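Local coordinates for FAD-binding PCMH-type domain-containing protein (Gibberella zeae, PDB 6YJO) that carries a covalently bound flavin-adenine dinucleotide and probably acts as an oxidoreductase of the oxygen-dependent FAD-linked family, at residues 136-141 / 225-230; 74-79 / 120-125; 126-131 / 147-152. All coordinates share one frame; numbering follows the deposited sequence.

Contact 1 of 3, residues 136-141 / 225-230; sequences VQAGAR and GIVAEL. With FAD (flavin-adenine dinucleotide), chain C.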
loop_
_atom_site.group_PDB
_atom_site.type_symbol
_atom_site.label_atom_id
_atom_site.label_comp_id
_atom_site.label_asym_id
_atom_site.label_seq_id
_atom_site.Cartn_x
_atom_site.Cartn_y
_atom_site.Cartn_z
ATOM N N VAL A 136 5.157 16.655 3.146
ATOM C CA VAL A 136 3.874 16.116 3.583
ATOM C C VAL A 136 4.069 15.481 4.954
ATOM O O VAL A 136 4.819 14.507 5.092
ATOM C CB VAL A 136 3.312 15.097 2.577
ATOM C CG1 VAL A 136 2.059 14.447 3.129
ATOM C CG2 VAL A 136 3.030 15.771 1.234
ATOM N N GLN A 137 3.388 16.025 5.960
ATOM C CA GLN A 137 3.495 15.482 7.307
ATOM C C GLN A 137 2.950 14.059 7.336
ATOM O O GLN A 137 2.065 13.692 6.559
ATOM C CB GLN A 137 2.755 16.378 8.303
ATOM C CG GLN A 137 3.559 17.605 8.706
ATOM C CD GLN A 137 2.906 18.402 9.818
ATOM O OE1 GLN A 137 1.718 18.716 9.764
ATOM N NE2 GLN A 137 3.686 18.732 10.839
ATOM N N ALA A 138 3.509 13.249 8.235
ATOM C CA ALA A 138 3.324 11.805 8.184
ATOM C C ALA A 138 1.878 11.364 8.383
ATOM O O ALA A 138 1.561 10.206 8.090
ATOM C CB ALA A 138 4.221 11.152 9.232
ATOM N N GLY A 139 0.997 12.242 8.850
ATOM C CA GLY A 139 -0.384 11.897 9.096
ATOM C C GLY A 139 -1.353 12.250 7.995
ATOM O O GLY A 139 -2.535 11.905 8.098
ATOM N N ALA A 140 -0.902 12.934 6.948
ATOM C CA ALA A 140 -1.797 13.281 5.856
ATOM C C ALA A 140 -2.330 12.020 5.190
ATOM O O ALA A 140 -1.603 11.043 4.989
ATOM C CB ALA A 140 -1.076 14.154 4.828
ATOM N N ARG A 141 -3.617 12.039 4.862
ATOM C CA ARG A 141 -4.232 10.971 4.094
ATOM C C ARG A 141 -4.138 11.292 2.607
ATOM O O ARG A 141 -4.065 12.458 2.210
ATOM C CB ARG A 141 -5.687 10.776 4.534
ATOM C CG ARG A 141 -5.791 10.082 5.891
ATOM C CD ARG A 141 -7.120 10.311 6.612
ATOM N NE ARG A 141 -6.998 10.004 8.037
ATOM C CZ ARG A 141 -6.969 8.775 8.541
ATOM N NH1 ARG A 141 -7.060 7.722 7.741
ATOM N NH2 ARG A 141 -6.845 8.598 9.850
ATOM N N GLY A 225 11.822 3.309 12.236
ATOM C CA GLY A 225 11.656 4.548 12.967
ATOM C C GLY A 225 10.272 5.119 12.767
ATOM O O GLY A 225 9.447 4.579 12.026
ATOM N N ILE A 226 10.035 6.235 13.449
ATOM C CA ILE A 226 8.764 6.946 13.389
ATOM C C ILE A 226 8.974 8.160 12.490
ATOM O O ILE A 226 9.572 9.160 12.900
ATOM C CB ILE A 226 8.269 7.357 14.779
ATOM C CG1 ILE A 226 8.317 6.174 15.747
ATOM C CG2 ILE A 226 6.842 7.897 14.691
ATOM C CD1 ILE A 226 7.227 5.144 15.512
ATOM N N VAL A 227 8.484 8.071 11.254
ATOM C CA VAL A 227 8.564 9.195 10.330
ATOM C C VAL A 227 7.537 10.251 10.717
ATOM O O VAL A 227 6.401 9.936 11.101
ATOM C CB VAL A 227 8.350 8.714 8.885
ATOM C CG1 VAL A 227 8.190 9.900 7.946
ATOM C CG2 VAL A 227 9.506 7.836 8.446
ATOM N N ALA A 228 7.938 11.516 10.616
ATOM C CA ALA A 228 7.078 12.646 10.932
ATOM C C ALA A 228 6.749 13.516 9.728
ATOM O O ALA A 228 5.695 14.157 9.716
ATOM C CB ALA A 228 7.730 13.528 12.008
ATOM N N GLU A 229 7.621 13.560 8.723
ATOM C CA GLU A 229 7.400 14.358 7.525
ATOM C C GLU A 229 8.093 13.666 6.361
ATOM O O GLU A 229 9.270 13.316 6.470
ATOM C CB GLU A 229 7.942 15.778 7.718
ATOM C CG GLU A 229 7.512 16.775 6.660
ATOM C CD GLU A 229 7.904 18.205 7.002
ATOM O OE1 GLU A 229 7.333 18.774 7.958
ATOM O OE2 GLU A 229 8.791 18.758 6.318
ATOM N N LEU A 230 7.366 13.450 5.267
ATOM C CA LEU A 230 7.915 12.848 4.058
ATOM C C LEU A 230 8.051 13.910 2.974
ATOM O O LEU A 230 7.237 14.836 2.893
ATOM C CB LEU A 230 7.030 11.700 3.549
ATOM C CG LEU A 230 6.791 10.516 4.497
ATOM C CD1 LEU A 230 5.569 10.754 5.388
ATOM C CD2 LEU A 230 6.633 9.210 3.724
HETATM P PA FAD C . -1.335 2.300 9.135
HETATM O O1A FAD C . -1.980 1.139 9.792
HETATM O O2A FAD C . -1.434 3.611 9.933
HETATM O O5B FAD C . 0.171 1.985 8.792
HETATM C C5B FAD C . 0.547 0.762 8.124
HETATM C C4B FAD C . 1.995 0.467 8.409
HETATM O O4B FAD C . 2.761 1.694 8.318
HETATM C C3B FAD C . 2.267 -0.095 9.801
HETATM O O3B FAD C . 3.362 -1.004 9.775
HETATM C C2B FAD C . 2.592 1.166 10.601
HETATM O O2B FAD C . 3.390 0.886 11.741
HETATM C C1B FAD C . 3.380 1.961 9.563
HETATM N N9A FAD C . 3.388 3.403 9.796
HETATM C C8A FAD C . 2.318 4.263 9.782
HETATM N N7A FAD C . 2.628 5.510 10.038
HETATM C C5A FAD C . 4.004 5.470 10.237
HETATM C C6A FAD C . 4.943 6.470 10.545
HETATM N N6A FAD C . 4.638 7.758 10.718
HETATM N N1A FAD C . 6.233 6.091 10.676
HETATM C C2A FAD C . 6.548 4.805 10.505
HETATM N N3A FAD C . 5.750 3.778 10.211
HETATM C C4A FAD C . 4.476 4.180 10.092
HETATM N N1 FAD C . -2.417 0.086 -1.468
HETATM C C2 FAD C . -2.014 0.264 -2.761
HETATM O O2 FAD C . -0.848 0.052 -3.111
HETATM N N3 FAD C . -2.928 0.694 -3.711
HETATM C C4 FAD C . -4.261 0.976 -3.487
HETATM O O4 FAD C . -4.981 1.352 -4.409
HETATM C C4X FAD C . -4.676 0.782 -2.111
HETATM N N5 FAD C . -5.921 1.025 -1.807
HETATM C C5X FAD C . -6.313 0.846 -0.490
HETATM C C6 FAD C . -7.641 1.067 -0.145
HETATM C C7 FAD C . -8.082 0.930 1.165
HETATM C C7M FAD C . -9.525 1.207 1.494
HETATM C C8 FAD C . -7.183 0.486 2.151
HETATM C C8M FAD C . -7.619 0.312 3.580
HETATM C C9 FAD C . -5.857 0.238 1.807
HETATM C C9A FAD C . -5.421 0.408 0.500
HETATM N N10 FAD C . -4.084 0.171 0.126
HETATM C C10 FAD C . -3.679 0.338 -1.172
HETATM C "C1'" FAD C . -3.107 -0.319 1.107
HETATM C "C2'" FAD C . -2.277 0.778 1.755
HETATM O "O2'" FAD C . -1.258 1.211 0.855
HETATM C "C3'" FAD C . -1.621 0.212 3.015
HETATM O "O3'" FAD C . -2.648 -0.324 3.843
HETATM C "C4'" FAD C . -0.824 1.230 3.828
HETATM O "O4'" FAD C . 0.395 0.646 4.285
HETATM C "C5'" FAD C . -1.627 1.725 5.008
HETATM O "O5'" FAD C . -1.012 2.918 5.530
HETATM P P FAD C . -1.700 3.737 6.675
HETATM O O1P FAD C . -0.695 4.722 7.279
HETATM O O2P FAD C . -2.975 4.310 6.175
HETATM O O3P FAD C . -2.003 2.559 7.721
HETATM O O HOH W 1 6.619 18.187 10.432
#

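Contact 2 of 3, residues 74-79 / 120-125; sequences LPTTVK and VDAMDT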
loop_
_atom_site.group_PDB
_atom_site.type_symbol
_atom_site.label_atom_id
_atom_site.label_comp_id
_atom_site.label_asym_id
_atom_site.label_seq_id
_atom_site.Cartn_x
_atom_site.Cartn_y
_atom_site.Cartn_z
ATOM N N LEU A 74 -0.823 11.191 20.823
ATOM C CA LEU A 74 -1.435 11.960 19.741
ATOM C C LEU A 74 -0.591 13.209 19.514
ATOM O O LEU A 74 -0.999 14.326 19.854
ATOM C CB LEU A 74 -2.886 12.307 20.075
ATOM C CG LEU A 74 -3.665 13.071 19.001
ATOM C CD1 LEU A 74 -3.650 12.319 17.674
ATOM C CD2 LEU A 74 -5.096 13.327 19.449
ATOM N N PRO A 75 0.605 13.049 18.950
ATOM C CA PRO A 75 1.490 14.199 18.751
ATOM C C PRO A 75 0.966 15.140 17.678
ATOM O O PRO A 75 0.157 14.772 16.824
ATOM C CB PRO A 75 2.808 13.551 18.316
ATOM C CG PRO A 75 2.381 12.292 17.639
ATOM C CD PRO A 75 1.215 11.802 18.457
ATOM N N THR A 76 1.443 16.384 17.742
ATOM C CA THR A 76 1.272 17.337 16.655
ATOM C C THR A 76 2.591 17.957 16.220
ATOM O O THR A 76 2.599 18.742 15.266
ATOM C CB THR A 76 0.295 18.458 17.047
ATOM O OG1 THR A 76 0.883 19.282 18.060
ATOM C CG2 THR A 76 -1.017 17.870 17.551
ATOM N N THR A 77 3.697 17.631 16.889
ATOM C CA THR A 77 5.016 18.115 16.516
ATOM C C THR A 77 5.993 16.951 16.491
ATOM O O THR A 77 5.769 15.903 17.106
ATOM C CB THR A 77 5.542 19.186 17.483
ATOM O OG1 THR A 77 5.755 18.603 18.776
ATOM C CG2 THR A 77 4.559 20.343 17.600
ATOM N N VAL A 78 7.093 17.154 15.765
ATOM C CA VAL A 78 8.157 16.157 15.736
ATOM C C VAL A 78 8.684 15.901 17.139
ATOM O O VAL A 78 9.073 14.775 17.472
ATOM C CB VAL A 78 9.287 16.612 14.793
ATOM C CG1 VAL A 78 10.264 15.472 14.553
ATOM C CG2 VAL A 78 8.714 17.135 13.478
ATOM N N LYS A 79 8.700 16.934 17.984
ATOM C CA LYS A 79 9.255 16.784 19.325
ATOM C C LYS A 79 8.412 15.832 20.165
ATOM O O LYS A 79 8.954 14.993 20.893
ATOM C CB LYS A 79 9.368 18.154 19.996
ATOM C CG LYS A 79 10.551 18.277 20.938
ATOM C CD LYS A 79 10.132 18.162 22.390
ATOM C CE LYS A 79 11.343 18.238 23.306
ATOM N NZ LYS A 79 12.341 17.184 22.975
ATOM N N VAL A 120 -0.018 9.669 14.443
ATOM C CA VAL A 120 0.474 10.882 13.798
ATOM C C VAL A 120 -0.616 11.483 12.919
ATOM O O VAL A 120 -0.357 12.397 12.128
ATOM C CB VAL A 120 1.746 10.590 12.980
ATOM C CG1 VAL A 120 2.789 9.900 13.845
ATOM C CG2 VAL A 120 1.423 9.745 11.748
ATOM N N ASP A 121 -1.848 10.990 13.075
ATOM C CA ASP A 121 -2.957 11.443 12.238
ATOM C C ASP A 121 -3.172 12.952 12.331
ATOM O O ASP A 121 -3.642 13.571 11.369
ATOM C CB ASP A 121 -4.232 10.695 12.640
ATOM C CG ASP A 121 -5.451 11.127 11.844
ATOM O OD1 ASP A 121 -5.282 11.703 10.748
ATOM O OD2 ASP A 121 -6.583 10.889 12.320
ATOM N N ALA A 122 -2.846 13.565 13.473
ATOM C CA ALA A 122 -3.057 14.998 13.649
ATOM C C ALA A 122 -2.014 15.850 12.933
ATOM O O ALA A 122 -2.213 17.063 12.801
ATOM C CB ALA A 122 -3.070 15.348 15.141
ATOM N N MET A 123 -0.919 15.255 12.463
ATOM C CA MET A 123 0.123 15.969 11.724
ATOM C C MET A 123 -0.096 15.680 10.243
ATOM O O MET A 123 0.360 14.663 9.719
ATOM C CB MET A 123 1.505 15.532 12.195
ATOM C CG MET A 123 1.758 15.780 13.673
ATOM S SD MET A 123 3.285 15.033 14.281
ATOM C CE MET A 123 4.480 15.694 13.112
ATOM N N ASP A 124 -0.809 16.587 9.560
ATOM C CA ASP A 124 -1.204 16.359 8.173
ATOM C C ASP A 124 -0.949 17.569 7.276
ATOM O O ASP A 124 -1.577 17.688 6.219
ATOM C CB ASP A 124 -2.683 15.962 8.097
ATOM C CG ASP A 124 -3.615 17.071 8.555
ATOM O OD1 ASP A 124 -3.127 18.166 8.904
ATOM O OD2 ASP A 124 -4.845 16.847 8.563
ATOM N N THR A 125 -0.042 18.464 7.654
ATOM C CA THR A 125 0.184 19.665 6.860
ATOM C C THR A 125 0.935 19.326 5.576
ATOM O O THR A 125 1.992 18.685 5.612
ATOM C CB THR A 125 0.962 20.703 7.674
ATOM O OG1 THR A 125 0.229 21.026 8.866
ATOM C CG2 THR A 125 1.193 21.969 6.857
#

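Contact 3 of 3, residues 126-131 / 147-152; sequences VTLNKD and TDLFQF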
loop_
_atom_site.group_PDB
_atom_site.type_symbol
_atom_site.label_atom_id
_atom_site.label_comp_id
_atom_site.label_asym_id
_atom_site.label_seq_id
_atom_site.Cartn_x
_atom_site.Cartn_y
_atom_site.Cartn_z
ATOM N N VAL A 126 0.377 19.753 4.440
ATOM C CA VAL A 126 1.023 19.642 3.135
ATOM C C VAL A 126 1.617 20.997 2.783
ATOM O O VAL A 126 1.048 22.043 3.117
ATOM C CB VAL A 126 0.032 19.184 2.044
ATOM C CG1 VAL A 126 0.732 19.099 0.691
ATOM C CG2 VAL A 126 -0.602 17.849 2.410
ATOM N N THR A 127 2.769 20.981 2.114
ATOM C CA THR A 127 3.456 22.202 1.704
ATOM C C THR A 127 4.117 21.956 0.356
ATOM O O THR A 127 4.961 21.063 0.236
ATOM C CB THR A 127 4.496 22.626 2.750
ATOM O OG1 THR A 127 3.831 23.064 3.942
ATOM C CG2 THR A 127 5.369 23.751 2.221
ATOM N N LEU A 128 3.728 22.742 -0.648
ATOM C CA LEU A 128 4.262 22.648 -2.002
ATOM C C LEU A 128 5.285 23.761 -2.204
ATOM O O LEU A 128 4.946 24.945 -2.106
ATOM C CB LEU A 128 3.142 22.753 -3.040
ATOM C CG LEU A 128 3.562 22.836 -4.511
ATOM C CD1 LEU A 128 4.363 21.613 -4.947
ATOM C CD2 LEU A 128 2.343 23.007 -5.404
ATOM N N ASN A 129 6.530 23.377 -2.478
ATOM C CA ASN A 129 7.604 24.326 -2.734
ATOM C C ASN A 129 7.594 24.759 -4.199
ATOM O O ASN A 129 6.892 24.189 -5.039
ATOM C CB ASN A 129 8.955 23.710 -2.371
ATOM C CG ASN A 129 9.083 23.425 -0.889
ATOM O OD1 ASN A 129 8.922 24.319 -0.058
ATOM N ND2 ASN A 129 9.368 22.173 -0.549
ATOM N N LYS A 130 8.405 25.776 -4.502
ATOM C CA LYS A 130 8.418 26.355 -5.840
ATOM C C LYS A 130 9.213 25.513 -6.827
ATOM O O LYS A 130 8.921 25.544 -8.029
ATOM C CB LYS A 130 8.986 27.773 -5.789
ATOM C CG LYS A 130 8.104 28.781 -5.064
ATOM C CD LYS A 130 6.727 28.884 -5.699
ATOM C CE LYS A 130 5.975 30.103 -5.199
ATOM N NZ LYS A 130 4.526 30.026 -5.517
ATOM N N ASP A 131 10.214 24.767 -6.354
ATOM C CA ASP A 131 10.946 23.839 -7.206
ATOM C C ASP A 131 10.186 22.537 -7.431
ATOM O O ASP A 131 10.726 21.623 -8.064
ATOM C CB ASP A 131 12.340 23.561 -6.620
ATOM C CG ASP A 131 12.297 22.853 -5.271
ATOM O OD1 ASP A 131 11.195 22.537 -4.774
ATOM O OD2 ASP A 131 13.384 22.609 -4.704
ATOM N N THR A 147 -5.659 16.755 -2.760
ATOM C CA THR A 147 -6.481 17.960 -2.704
ATOM C C THR A 147 -5.623 19.200 -2.499
ATOM O O THR A 147 -5.862 20.232 -3.134
ATOM C CB THR A 147 -7.524 17.835 -1.587
ATOM O OG1 THR A 147 -8.467 16.807 -1.927
ATOM C CG2 THR A 147 -8.258 19.155 -1.380
ATOM N N ASP A 148 -4.624 19.121 -1.617
ATOM C CA ASP A 148 -3.796 20.287 -1.324
ATOM C C ASP A 148 -2.714 20.519 -2.374
ATOM O O ASP A 148 -2.296 21.665 -2.577
ATOM C CB ASP A 148 -3.159 20.142 0.058
ATOM C CG ASP A 148 -4.078 20.607 1.170
ATOM O OD1 ASP A 148 -5.310 20.632 0.957
ATOM O OD2 ASP A 148 -3.567 20.965 2.252
ATOM N N LEU A 149 -2.249 19.466 -3.051
ATOM C CA LEU A 149 -1.219 19.650 -4.070
ATOM C C LEU A 149 -1.800 20.227 -5.353
ATOM O O LEU A 149 -1.159 21.053 -6.012
ATOM C CB LEU A 149 -0.517 18.323 -4.367
ATOM C CG LEU A 149 0.465 17.796 -3.319
ATOM C CD1 LEU A 149 1.031 16.465 -3.782
ATOM C CD2 LEU A 149 1.580 18.797 -3.073
ATOM N N PHE A 150 -3.008 19.802 -5.726
ATOM C CA PHE A 150 -3.652 20.329 -6.921
ATOM C C PHE A 150 -4.137 21.758 -6.724
ATOM O O PHE A 150 -4.293 22.482 -7.711
ATOM C CB PHE A 150 -4.819 19.424 -7.323
ATOM C CG PHE A 150 -5.547 19.874 -8.559
ATOM C CD1 PHE A 150 -6.624 20.741 -8.468
ATOM C CD2 PHE A 150 -5.159 19.420 -9.810
ATOM C CE1 PHE A 150 -7.297 21.155 -9.606
ATOM C CE2 PHE A 150 -5.827 19.830 -10.949
ATOM C CZ PHE A 150 -6.898 20.697 -10.846
ATOM N N GLN A 151 -4.370 22.178 -5.478
ATOM C CA GLN A 151 -4.857 23.520 -5.183
ATOM C C GLN A 151 -3.755 24.486 -4.766
ATOM O O GLN A 151 -3.890 25.691 -5.001
ATOM C CB GLN A 151 -5.924 23.462 -4.083
ATOM C CG GLN A 151 -6.725 24.750 -3.923
ATOM C CD GLN A 151 -6.231 25.607 -2.776
ATOM O OE1 GLN A 151 -5.612 26.651 -2.986
ATOM N NE2 GLN A 151 -6.509 25.172 -1.552
ATOM N N PHE A 152 -2.672 24.002 -4.149
ATOM C CA PHE A 152 -1.525 24.872 -3.898
ATOM C C PHE A 152 -0.812 25.223 -5.196
ATOM O O PHE A 152 -0.280 26.330 -5.334
ATOM C CB PHE A 152 -0.554 24.204 -2.920
ATOM C CG PHE A 152 -1.077 24.092 -1.509
ATOM C CD1 PHE A 152 -2.255 24.723 -1.122
ATOM C CD2 PHE A 152 -0.380 23.357 -0.564
ATOM C CE1 PHE A 152 -2.722 24.618 0.173
ATOM C CE2 PHE A 152 -0.844 23.248 0.731
ATOM C CZ PHE A 152 -2.017 23.879 1.101
#

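Contact 1 of 3, residues 136-141 / 225-230
The adenine end of the FAD pocket is built here on an antiparallel strand pairing, in which V136 and L230 form a hydrogen-bonded pair and Q137 and E229 the non-hydrogen-bonded pair beside it. V136 N reaches L230 O at 2.8 Å in a nearly straight bond (176° at the hydrogen), and L230 N returns a bond of the same length to V136 O. A third bond runs from A138 N to A228 O, but its donor stands 58° out of the carbonyl plane, where the chain leaves strand 133-137 and enters a type I turn from Q137 to A140.

On one face of the pair, the extended chains of Q137 and E229 run at a slant to each other without a direct polar bond. A water accepts from Q137 NE2 at 3.0 Å and donates to E229 OE1, joining the two ends, while Q137 OE1 takes the backbone N-H of T125. The other face is apolar: with chi1 at -59°, L230 sends CD1 back across the gap to within 3.7 Å of A138 CA, and I167 and A171 of helix 167-171 pack against the same leucine.

At the start of strand 226-236, V227 offers both its N-H and its C=O to the adenine: V227 N donates to FAD N1A, and FAD N6A donates to V227 O. A138 closes in from the opposing segment, its CB 3.1 Å from V227 O and 3.7 Å from FAD N6A.

Contact 2 of 3, residues 74-79 / 120-125
The side chain of M123 is the main bump of this contact, and the hollow that receives it is the bent backbone of residues 75-78. Its CG meets T76 CA at 3.4 Å. Beyond that, the sulfur lies over the flat face of the peptide joining T76 and T77, with M123 SD 3.6 Å from T76 C, and P75 CB flanks it more loosely. A turn at chi3 of M123 (53°) folds the methyl group onward along the chain, bringing M123 CE to 4.0 Å from V78 N, at the first turn of helix 78-90. The thioether thus follows the backbone through three consecutive residues.

A smaller knob stands beside it. A122 CB enters a shallow cup whose walls are L74 CD1, T76 CG2 and the carbonyl of P75; the closest of these is P75 O, at 3.7 Å from A122 CB. No hydrogen bond crosses between the segments, which meet by van der Waals packing. M123 N bonds to V120 O, T77 is the N-cap of the helix, and T76 N and T77 N both reach H80 ND1.

Strand 71-73, helix 78-90 and strand 95-98 form a beta-alpha-beta crossover in a parallel sheet, with strand 116-119 between the two strands. The contact packs the loop after 116-119 against the start of that helix. M123 also touches I81 of the helix and A228 of strand 226-236, and P75 rests on I118 of strand 116-119.

Contact 3 of 3, residues 126-131 / 147-152
F152 presents the edge of its ring to the backbone of V126 and lays one ring face against D148, one turn earlier in its own helix. F152 CE2 is the touching atom, 3.3 Å from V126 O and close to the ring plane, while D148 CB stands 3.9 Å above that plane, displaced toward the rim. With chi1 at -70°, CG lies beside the backbone N, and the ring swings back along the helix toward V126. The same carbonyl oxygen also receives a weak bond from T127 OG1.

V126 packs beside the ring. Its CB meets D148 CB at 3.9 Å, and its CG1 crosses L149 CD2 at about a right angle, also at 3.9 Å. Two residues further on, L128 slides past F152 in the opposite direction: L128 CB sits 4.0 Å from F152 CB, and CD2 nestles against the backbone carbonyl carbon of F152. L149 CD2 also approaches L128 CB, so this branch bridges the two inward-facing strand residues. The contact has no hydrogen bond between its segments and is mainly apolar, apart from the ring edge at V126 O; T127 is turned away from the helix.

This is a worked case of a helix laid against a hairpin of two strands, 126-128 and 133-137, that precede it in the chain. The axis of residues 147-152 passes 8.4 Å from that of strand 126-128, at 31°, so the two run roughly the same way. L149 also rests on C134 and V126 on V136 of the intervening strand, while F150 touches W320 and I321 of helix 320-326.

Overall arrangement
The three contacts lie on the same side of the chain's centre, around the cofactor-binding part of the fold. Contact 2 closes first along the chain, and contacts 1 and 3 then interlock, with segment 136-141 falling between the two halves of contact 3. Contacts 1 and 2 have centres about 8 Å apart and are joined through the backbone, G139 N probably bonding to M123 O. Contact 3 lies about 16 Å from contact 1 and 19 Å from contact 2, centre to centre, but shares the antiparallel sheet with contact 1. Contact 1 thus sits between the other two; contacts 1 and 2 border the cofactor, and contact 3 lies farther out, where helix 142-152 covers strand 126-128.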